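Local coordinates for protein aminotransferase, class III (Thermomicrobium roseum, PDB 6IO1) that transfers amino groups with the help of pyridoxal phosphate, acting as a thermostable omega-transaminase selective for (S)-enantiomers, at residues W137-P142 against S304-E309; E216-I221 against R251-L256; I422-P427 against D436-G441. All coordinates share one frame; numbering follows the deposited sequence.

Interaction 1: W137-P142 against S304-E309; sequences WLKGQP and SDEIAE
A lone salt bridge spans this surface contact: the ammonium of K139 meets the carboxylate of E306, with NZ 3.1 Å from OE2. K139 follows directly on helix 121-138, and E306 sits in the first turn of helix 305-312, so the bridge links the C-terminal end of one helix to the N-terminal end of another. The two side chains approach from opposite directions. The lysine takes up the syn lone pair of OE2, on the side facing the other oxygen, and K139 CE lies 3.4 Å from E306 OE2. E306 CG is anti to the backbone N (chi1 151°) and the chain bends at chi2 (74°), which brings the carboxylate toward K139.

Further hydrogen bonds tie each charged end to the partner helix. OE2 also bonds to the hydroxyl of Y135 on helix 121-138, its strongest polar partner, while NZ reaches OG1 of T310 on helix 305-312.

Each helix end is capped in its own way: by backbone at G140, by a side chain at S304. G140, with phi at 82°, closes the first helix in a Schellman motif and its N bonds to W137 O at 3.1 Å. S304 is the N-cap of the second; its OG receives a long, weak bond from I307 N at 3.5 Å. Nearby, E309 forms a salt bridge with R30 of the second subunit.

With 58 Å² buried and both charged residues exposed, solvent probably screens the attraction. The chemistry implies a solvent-exposed ionic link between the two helix ends, in which a single carboxylate oxygen serves both a lysine and a tyrosine.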
loop_
_atom_site.group_PDB
_atom_site.type_symbol
_atom_site.label_atom_id
_atom_site.label_comp_id
_atom_site.label_asym_id
_atom_site.label_seq_id
_atom_site.Cartn_x
_atom_site.Cartn_y
_atom_site.Cartn_z
ATOM N N TRP B 137 12.500 -18.285 10.081
ATOM C CA TRP B 137 13.900 -18.196 9.670
ATOM C C TRP B 137 14.808 -17.897 10.857
ATOM O O TRP B 137 15.882 -18.495 10.995
ATOM C CB TRP B 137 14.052 -17.124 8.588
ATOM C CG TRP B 137 15.428 -17.013 7.992
ATOM C CD1 TRP B 137 15.973 -17.817 7.034
ATOM C CD2 TRP B 137 16.421 -16.027 8.300
ATOM N NE1 TRP B 137 17.248 -17.400 6.734
ATOM C CE2 TRP B 137 17.546 -16.302 7.497
ATOM C CE3 TRP B 137 16.471 -14.942 9.181
ATOM C CZ2 TRP B 137 18.706 -15.532 7.548
ATOM C CZ3 TRP B 137 17.624 -14.178 9.230
ATOM C CH2 TRP B 137 18.726 -14.477 8.419
ATOM N N LEU B 138 14.393 -16.969 11.723
ATOM C CA LEU B 138 15.176 -16.648 12.912
ATOM C C LEU B 138 15.243 -17.825 13.876
ATOM O O LEU B 138 16.206 -17.945 14.644
ATOM C CB LEU B 138 14.583 -15.426 13.613
ATOM C CG LEU B 138 14.808 -14.070 12.941
ATOM C CD1 LEU B 138 13.993 -12.994 13.637
ATOM C CD2 LEU B 138 16.285 -13.707 12.940
ATOM N N LYS B 139 14.239 -18.697 13.855
ATOM C CA LYS B 139 14.205 -19.864 14.726
ATOM C C LYS B 139 15.036 -21.023 14.194
ATOM O O LYS B 139 15.047 -22.091 14.815
ATOM C CB LYS B 139 12.761 -20.325 14.932
ATOM C CG LYS B 139 11.895 -19.357 15.722
ATOM C CD LYS B 139 12.327 -19.281 17.175
ATOM C CE LYS B 139 11.183 -18.810 18.059
ATOM N NZ LYS B 139 11.659 -18.363 19.395
ATOM N N GLY B 140 15.722 -20.842 13.069
ATOM C CA GLY B 140 16.498 -21.916 12.486
ATOM C C GLY B 140 15.696 -22.892 11.660
ATOM O O GLY B 140 16.113 -24.044 11.507
ATOM N N GLN B 141 14.555 -22.469 11.122
ATOM C CA GLN B 141 13.700 -23.315 10.290
ATOM C C GLN B 141 13.447 -22.612 8.959
ATOM O O GLN B 141 12.330 -22.160 8.682
ATOM C CB GLN B 141 12.387 -23.635 11.006
ATOM C CG GLN B 141 12.562 -24.461 12.272
ATOM C CD GLN B 141 11.245 -24.781 12.951
ATOM O OE1 GLN B 141 10.321 -25.301 12.325
ATOM N NE2 GLN B 141 11.153 -24.475 14.240
ATOM N N PRO B 142 14.477 -22.495 8.112
ATOM C CA PRO B 142 14.306 -21.761 6.848
ATOM C C PRO B 142 13.357 -22.425 5.863
ATOM O O PRO B 142 12.903 -21.755 4.928
ATOM C CB PRO B 142 15.734 -21.688 6.287
ATOM C CG PRO B 142 16.439 -22.841 6.902
ATOM C CD PRO B 142 15.845 -23.020 8.268
ATOM N N SER B 304 2.096 -11.073 18.495
ATOM C CA SER B 304 2.195 -11.514 19.871
ATOM C C SER B 304 3.567 -11.182 20.443
ATOM O O SER B 304 4.525 -10.893 19.720
ATOM C CB SER B 304 1.946 -13.019 19.965
ATOM O OG SER B 304 2.993 -13.745 19.343
ATOM N N ASP B 305 3.646 -11.227 21.773
ATOM C CA ASP B 305 4.901 -10.927 22.451
ATOM C C ASP B 305 6.000 -11.912 22.072
ATOM O O ASP B 305 7.173 -11.533 22.011
ATOM C CB ASP B 305 4.686 -10.920 23.963
ATOM C CG ASP B 305 5.775 -10.177 24.696
ATOM O OD1 ASP B 305 5.866 -8.943 24.532
ATOM O OD2 ASP B 305 6.546 -10.827 25.432
ATOM N N GLU B 306 5.647 -13.176 21.829
ATOM C CA GLU B 306 6.650 -14.172 21.461
ATOM C C GLU B 306 7.282 -13.854 20.108
ATOM O O GLU B 306 8.511 -13.872 19.961
ATOM C CB GLU B 306 6.014 -15.563 21.451
ATOM C CG GLU B 306 6.653 -16.548 20.486
ATOM C CD GLU B 306 7.998 -17.052 20.967
ATOM O OE1 GLU B 306 8.307 -16.883 22.165
ATOM O OE2 GLU B 306 8.744 -17.622 20.145
ATOM N N ILE B 307 6.450 -13.557 19.106
ATOM C CA ILE B 307 6.959 -13.237 17.774
ATOM C C ILE B 307 7.814 -11.976 17.821
ATOM O O ILE B 307 8.895 -11.911 17.221
ATOM C CB ILE B 307 5.795 -13.096 16.776
ATOM C CG1 ILE B 307 5.157 -14.461 16.511
ATOM C CG2 ILE B 307 6.271 -12.460 15.477
ATOM C CD1 ILE B 307 3.956 -14.403 15.599
ATOM N N ALA B 308 7.331 -10.951 18.525
ATOM C CA ALA B 308 8.082 -9.705 18.634
ATOM C C ALA B 308 9.407 -9.916 19.352
ATOM O O ALA B 308 10.424 -9.326 18.974
ATOM C CB ALA B 308 7.247 -8.652 19.354
ATOM N N GLU B 309 9.411 -10.730 20.410
ATOM C CA GLU B 309 10.651 -11.022 21.120
ATOM C C GLU B 309 11.641 -11.740 20.213
ATOM O O GLU B 309 12.839 -11.426 20.211
ATOM C CB GLU B 309 10.352 -11.862 22.362
ATOM C CG GLU B 309 11.539 -12.074 23.282
ATOM C CD GLU B 309 11.781 -10.893 24.197
ATOM O OE1 GLU B 309 10.840 -10.097 24.405
ATOM O OE2 GLU B 309 12.911 -10.761 24.712
#

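Interaction 2: E216-I221 against R251-L256; sequences EGSETI and RKYGIL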
loop_
_atom_site.group_PDB
_atom_site.type_symbol
_atom_site.label_atom_id
_atom_site.label_comp_id
_atom_site.label_asym_id
_atom_site.label_seq_id
_atom_site.Cartn_x
_atom_site.Cartn_y
_atom_site.Cartn_z
ATOM N N GLU B 216 1.764 -32.119 3.115
ATOM C CA GLU B 216 2.782 -31.050 2.944
ATOM C C GLU B 216 3.939 -31.244 3.930
ATOM O O GLU B 216 5.097 -31.012 3.533
ATOM C CB GLU B 216 2.132 -29.679 3.138
ATOM C CG GLU B 216 1.100 -29.347 2.076
ATOM C CD GLU B 216 1.638 -29.321 0.656
ATOM O OE1 GLU B 216 2.872 -29.248 0.494
ATOM O OE2 GLU B 216 0.822 -29.377 -0.284
ATOM N N GLY B 217 3.633 -31.696 5.151
ATOM C CA GLY B 217 4.616 -31.741 6.208
ATOM C C GLY B 217 4.515 -30.506 7.073
ATOM O O GLY B 217 4.745 -29.391 6.596
ATOM N N SER B 218 4.156 -30.695 8.345
ATOM C CA SER B 218 3.920 -29.559 9.230
ATOM C C SER B 218 5.159 -28.689 9.382
ATOM O O SER B 218 5.043 -27.472 9.567
ATOM C CB SER B 218 3.447 -30.051 10.598
ATOM O OG SER B 218 4.521 -30.594 11.344
ATOM N N GLU B 219 6.350 -29.286 9.304
ATOM C CA GLU B 219 7.582 -28.528 9.484
ATOM C C GLU B 219 7.856 -27.556 8.344
ATOM O O GLU B 219 8.766 -26.728 8.469
ATOM C CB GLU B 219 8.772 -29.480 9.647
ATOM C CG GLU B 219 9.180 -30.229 8.383
ATOM C CD GLU B 219 8.277 -31.409 8.071
ATOM O OE1 GLU B 219 8.396 -31.967 6.960
ATOM O OE2 GLU B 219 7.449 -31.777 8.932
ATOM N N THR B 220 7.112 -27.639 7.243
ATOM C CA THR B 220 7.281 -26.733 6.115
ATOM C C THR B 220 6.224 -25.636 6.059
ATOM O O THR B 220 6.290 -24.782 5.171
ATOM C CB THR B 220 7.268 -27.519 4.799
ATOM O OG1 THR B 220 5.967 -28.086 4.591
ATOM C CG2 THR B 220 8.301 -28.634 4.830
ATOM N N ILE B 221 5.266 -25.627 6.983
ATOM C CA ILE B 221 4.143 -24.695 6.946
ATOM C C ILE B 221 4.379 -23.610 7.991
ATOM O O ILE B 221 4.356 -23.876 9.197
ATOM C CB ILE B 221 2.807 -25.412 7.177
ATOM C CG1 ILE B 221 2.603 -26.504 6.126
ATOM C CG2 ILE B 221 1.659 -24.416 7.143
ATOM C CD1 ILE B 221 1.326 -27.293 6.302
ATOM N N ARG B 251 -2.471 -25.140 16.356
ATOM C CA ARG B 251 -1.629 -25.170 17.546
ATOM C C ARG B 251 -1.004 -26.541 17.755
ATOM O O ARG B 251 0.126 -26.638 18.249
ATOM C CB ARG B 251 -2.442 -24.764 18.774
ATOM C CG ARG B 251 -2.842 -23.300 18.795
ATOM C CD ARG B 251 -3.276 -22.871 20.185
ATOM N NE ARG B 251 -4.303 -23.754 20.731
ATOM C CZ ARG B 251 -5.600 -23.649 20.461
ATOM N NH1 ARG B 251 -6.036 -22.701 19.644
ATOM N NH2 ARG B 251 -6.461 -24.497 21.005
ATOM N N LYS B 252 -1.724 -27.610 17.402
ATOM C CA LYS B 252 -1.166 -28.951 17.519
ATOM C C LYS B 252 0.099 -29.087 16.687
ATOM O O LYS B 252 1.068 -29.725 17.117
ATOM C CB LYS B 252 -2.197 -29.997 17.096
ATOM C CG LYS B 252 -1.618 -31.393 16.905
ATOM C CD LYS B 252 -2.657 -32.365 16.370
ATOM C CE LYS B 252 -2.015 -33.673 15.936
ATOM N NZ LYS B 252 -3.017 -34.640 15.408
ATOM N N TYR B 253 0.121 -28.486 15.500
ATOM C CA TYR B 253 1.319 -28.570 14.671
ATOM C C TYR B 253 2.256 -27.377 14.829
ATOM O O TYR B 253 3.295 -27.332 14.161
ATOM C CB TYR B 253 0.938 -28.742 13.200
ATOM C CG TYR B 253 0.243 -30.054 12.935
ATOM C CD1 TYR B 253 0.964 -31.237 12.840
ATOM C CD2 TYR B 253 -1.135 -30.112 12.798
ATOM C CE1 TYR B 253 0.329 -32.441 12.605
ATOM C CE2 TYR B 253 -1.778 -31.308 12.565
ATOM C CZ TYR B 253 -1.043 -32.470 12.469
ATOM O OH TYR B 253 -1.685 -33.664 12.234
ATOM N N GLY B 254 1.929 -26.421 15.697
ATOM C CA GLY B 254 2.775 -25.260 15.883
ATOM C C GLY B 254 2.669 -24.225 14.788
ATOM O O GLY B 254 3.476 -23.288 14.758
ATOM N N ILE B 255 1.698 -24.370 13.889
ATOM C CA ILE B 255 1.536 -23.449 12.773
ATOM C C ILE B 255 0.944 -22.137 13.271
ATOM O O ILE B 255 -0.034 -22.127 14.030
ATOM C CB ILE B 255 0.660 -24.092 11.687
ATOM C CG1 ILE B 255 1.367 -25.312 11.096
ATOM C CG2 ILE B 255 0.315 -23.092 10.604
ATOM C CD1 ILE B 255 0.456 -26.231 10.317
ATOM N N LEU B 256 1.540 -21.023 12.851
ATOM C CA LEU B 256 1.046 -19.712 13.243
ATOM C C LEU B 256 -0.318 -19.444 12.617
ATOM O O LEU B 256 -0.629 -19.918 11.522
ATOM C CB LEU B 256 2.026 -18.616 12.819
ATOM C CG LEU B 256 3.455 -18.670 13.357
ATOM C CD1 LEU B 256 4.262 -17.493 12.827
ATOM C CD2 LEU B 256 3.462 -18.685 14.877
HETATM O O HOH W 1 5.280 -29.026 13.393
#
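I221 and I255 pack side by side at the base of a beta-alpha-beta crossover, in which strand 221-226, helix 242-253 and the adjacent parallel strand 256-260 follow one another in the mostly parallel seven-stranded sheet, as in the PLP-dependent aminotransferase fold. I221 opens strand 221-226 after helix 198-216; I255 stands between helix 242-253 and strand 256-260. Y253, near the end of helix 242-253, and S218, in the short 3-10 segment before strand 221-226, extend the contact.

The side chain of I255 carries the apolar part. From its CB, the I255 CG2 branch comes 3.9 Å from I221 CG2. The other branch begins at I255 CG1, which rests 3.8 Å from the backbone O of I221 and lies slightly farther from I221 CG2. With CD1 anti to CA (chi2 164°), the I255 CD1 tip meets I221 CG2 at 3.8 Å and I221 CB at 4.0 Å. The two isoleucines cross at a slant, both branches of I255 bearing on the same methyl. I213 of helix 198-216 and R144 also touch I255. An alanine here would remove both branches and is likely to open a gap beside I221 CG2, leaving that methyl without its partners across the contact.

S218 approaches the Y253 ring obliquely, S218 CB lying 3.5 Å from Y253 CD1. At the far end of the ring, the Y253 hydroxyl bonds to E210 on helix 198-216, tying helix 242-253 to its predecessor. Two glycines turn the chain with positive phi: G217 after the first helix and G254 after the second, where a Schellman motif forms. G217 O accepts from both N and OG1 of T220. A water bridges the two segments, 2.7 Å from S218 OG, and donates to Y253 O at 2.7 Å.

Interaction 3: I422-P427 against D436-G441; sequences IVMAPP and DVLIEG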
loop_
_atom_site.group_PDB
_atom_site.type_symbol
_atom_site.label_atom_id
_atom_site.label_comp_id
_atom_site.label_asym_id
_atom_site.label_seq_id
_atom_site.Cartn_x
_atom_site.Cartn_y
_atom_site.Cartn_z
ATOM N N ILE B 422 -26.103 -9.812 -4.302
ATOM C CA ILE B 422 -25.962 -8.480 -3.721
ATOM C C ILE B 422 -25.258 -8.589 -2.374
ATOM O O ILE B 422 -25.630 -9.416 -1.536
ATOM C CB ILE B 422 -27.328 -7.783 -3.571
ATOM C CG1 ILE B 422 -27.958 -7.550 -4.945
ATOM C CG2 ILE B 422 -27.181 -6.468 -2.823
ATOM C CD1 ILE B 422 -29.311 -6.876 -4.894
ATOM N N VAL B 423 -24.217 -7.770 -2.192
ATOM C CA VAL B 423 -23.421 -7.758 -0.928
ATOM C C VAL B 423 -23.611 -6.390 -0.266
ATOM O O VAL B 423 -23.409 -5.370 -0.952
ATOM C CB VAL B 423 -21.932 -8.047 -1.202
ATOM C CG1 VAL B 423 -21.126 -8.102 0.087
ATOM C CG2 VAL B 423 -21.746 -9.325 -2.005
ATOM N N MET B 424 -23.972 -6.380 1.020
ATOM C CA MET B 424 -24.210 -5.102 1.743
ATOM C C MET B 424 -23.297 -4.996 2.970
ATOM O O MET B 424 -23.261 -5.950 3.772
ATOM C CB MET B 424 -25.669 -5.012 2.198
ATOM C CG MET B 424 -26.649 -4.862 1.051
ATOM S SD MET B 424 -28.327 -5.364 1.507
ATOM C CE MET B 424 -28.129 -7.144 1.571
ATOM N N ALA B 425 -22.603 -3.861 3.100
ATOM C CA ALA B 425 -21.743 -3.570 4.250
ATOM C C ALA B 425 -21.962 -2.123 4.671
ATOM O O ALA B 425 -21.080 -1.273 4.515
ATOM C CB ALA B 425 -20.273 -3.830 3.912
ATOM N N PRO B 426 -23.145 -1.795 5.238
ATOM C CA PRO B 426 -23.487 -0.415 5.614
ATOM C C PRO B 426 -22.705 0.152 6.808
ATOM O O PRO B 426 -22.147 -0.618 7.568
ATOM C CB PRO B 426 -24.980 -0.500 5.961
ATOM C CG PRO B 426 -25.168 -1.928 6.416
ATOM C CD PRO B 426 -24.223 -2.736 5.550
ATOM N N PRO B 427 -22.649 1.495 6.974
ATOM C CA PRO B 427 -21.930 2.122 8.090
ATOM C C PRO B 427 -22.525 1.657 9.427
ATOM O O PRO B 427 -23.733 1.531 9.526
ATOM C CB PRO B 427 -22.190 3.624 7.897
ATOM C CG PRO B 427 -22.509 3.758 6.425
ATOM C CD PRO B 427 -23.255 2.486 6.082
ATOM N N ASP B 436 -34.570 0.229 6.576
ATOM C CA ASP B 436 -35.753 -0.010 5.752
ATOM C C ASP B 436 -35.555 0.523 4.341
ATOM O O ASP B 436 -35.988 -0.102 3.362
ATOM C CB ASP B 436 -36.979 0.650 6.377
ATOM C CG ASP B 436 -37.464 -0.073 7.601
ATOM O OD1 ASP B 436 -37.087 -1.249 7.785
ATOM O OD2 ASP B 436 -38.240 0.524 8.376
ATOM N N VAL B 437 -34.918 1.688 4.223
ATOM C CA VAL B 437 -34.612 2.235 2.905
ATOM C C VAL B 437 -33.756 1.250 2.123
ATOM O O VAL B 437 -34.061 0.901 0.976
ATOM C CB VAL B 437 -33.921 3.605 3.039
ATOM C CG1 VAL B 437 -33.399 4.070 1.691
ATOM C CG2 VAL B 437 -34.878 4.620 3.642
ATOM N N LEU B 438 -32.701 0.743 2.767
ATOM C CA LEU B 438 -31.801 -0.202 2.116
ATOM C C LEU B 438 -32.539 -1.474 1.718
ATOM O O LEU B 438 -32.390 -1.970 0.591
ATOM C CB LEU B 438 -30.628 -0.517 3.047
ATOM C CG LEU B 438 -29.620 -1.588 2.629
ATOM C CD1 LEU B 438 -28.996 -1.234 1.303
ATOM C CD2 LEU B 438 -28.548 -1.757 3.684
ATOM N N ILE B 439 -33.365 -2.001 2.625
ATOM C CA ILE B 439 -34.065 -3.257 2.359
ATOM C C ILE B 439 -34.990 -3.102 1.162
ATOM O O ILE B 439 -35.014 -3.933 0.243
ATOM C CB ILE B 439 -34.817 -3.745 3.614
ATOM C CG1 ILE B 439 -33.829 -4.114 4.719
ATOM C CG2 ILE B 439 -35.492 -5.033 3.326
ATOM C CD1 ILE B 439 -34.429 -4.019 6.109
ATOM N N GLU B 440 -35.811 -2.046 1.207
ATOM C CA GLU B 440 -36.831 -1.781 0.155
ATOM C C GLU B 440 -36.137 -1.566 -1.193
ATOM O O GLU B 440 -36.612 -2.132 -2.197
ATOM C CB GLU B 440 -37.666 -0.556 0.533
ATOM C CG GLU B 440 -38.537 -0.773 1.757
ATOM C CD GLU B 440 -39.619 -1.827 1.588
ATOM O OE1 GLU B 440 -39.767 -2.345 0.464
ATOM O OE2 GLU B 440 -40.310 -2.127 2.581
ATOM N N GLY B 441 -35.038 -0.809 -1.199
ATOM C CA GLY B 441 -34.290 -0.582 -2.428
ATOM C C GLY B 441 -33.772 -1.885 -3.012
ATOM O O GLY B 441 -33.900 -2.125 -4.217
#
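Different first torsions bring M424 and L438 together: M424 sets CG anti to its carbonyl carbon (chi1 -68°), while L438 sets CG anti to its own backbone N (chi1 174°). The methionine then runs on to SD with chi2 near extended before bending at chi3 (-73°) into its terminal methyl. It is the sulfur, at that bend, which touches the leucine.

The fork of L438 receives it. M424 SD lies 4.1 Å from the branch carbon CG of L438 and sits over the fork, about equally far from both methyls, 4.2 Å from L438 CD1, with the side chains slanting across one another. L438 CD2 also meets P426 CG of the proline ring, at 4.3 Å. One leucine from helix 432-450 thus meets both the end of strand 421-424 and the loop just beyond it, and all three residues are buried.

Neighbouring elements complete the packing. V415 on strand 413-418 touches both M424 and L438, while helix 346-361 supplies L361 against M424 and L357 against P426. The strand itself is joined to its sheet neighbours by backbone hydrogen bonds, among them M424 with L380.

No hydrogen bond crosses between 422-427 and 436-441. The last helix of the chain here packs on the antiparallel part of the sheet formed by 413-418, 421-424, 379-384 and 370-376, consistent with the C-terminal region of class III aminotransferases, and the contact buries 119 Å². Its separations are comfortable van der Waals distances. The chemistry implies cohesion by dispersion and water exclusion, with a polarisable thioether and a proline ring gathered around a leucine.

How the interactions relate
From the N terminus, helix 121-138 leads into 137-142, the first half of interaction 1, whose loop closes only at 304-309, 162 residues later. Interaction 2 is nested within it: 216-221 and 251-256 close a shorter loop around strand 221-226 and most of helix 242-253. The two contacts touch where I307 CD1 packs on L256 CD1 at 4.2 Å, and both lie at the sheet that holds strands 221-226, 256-260 and 299-304 and its flanking helices. Interaction 3 follows in series, closing a short loop between strand 421-424 of the other sheet and helix 432-450, which packs against it. It lies on the opposite side of the chain's centre, its centre 44 Å from that of interaction 1.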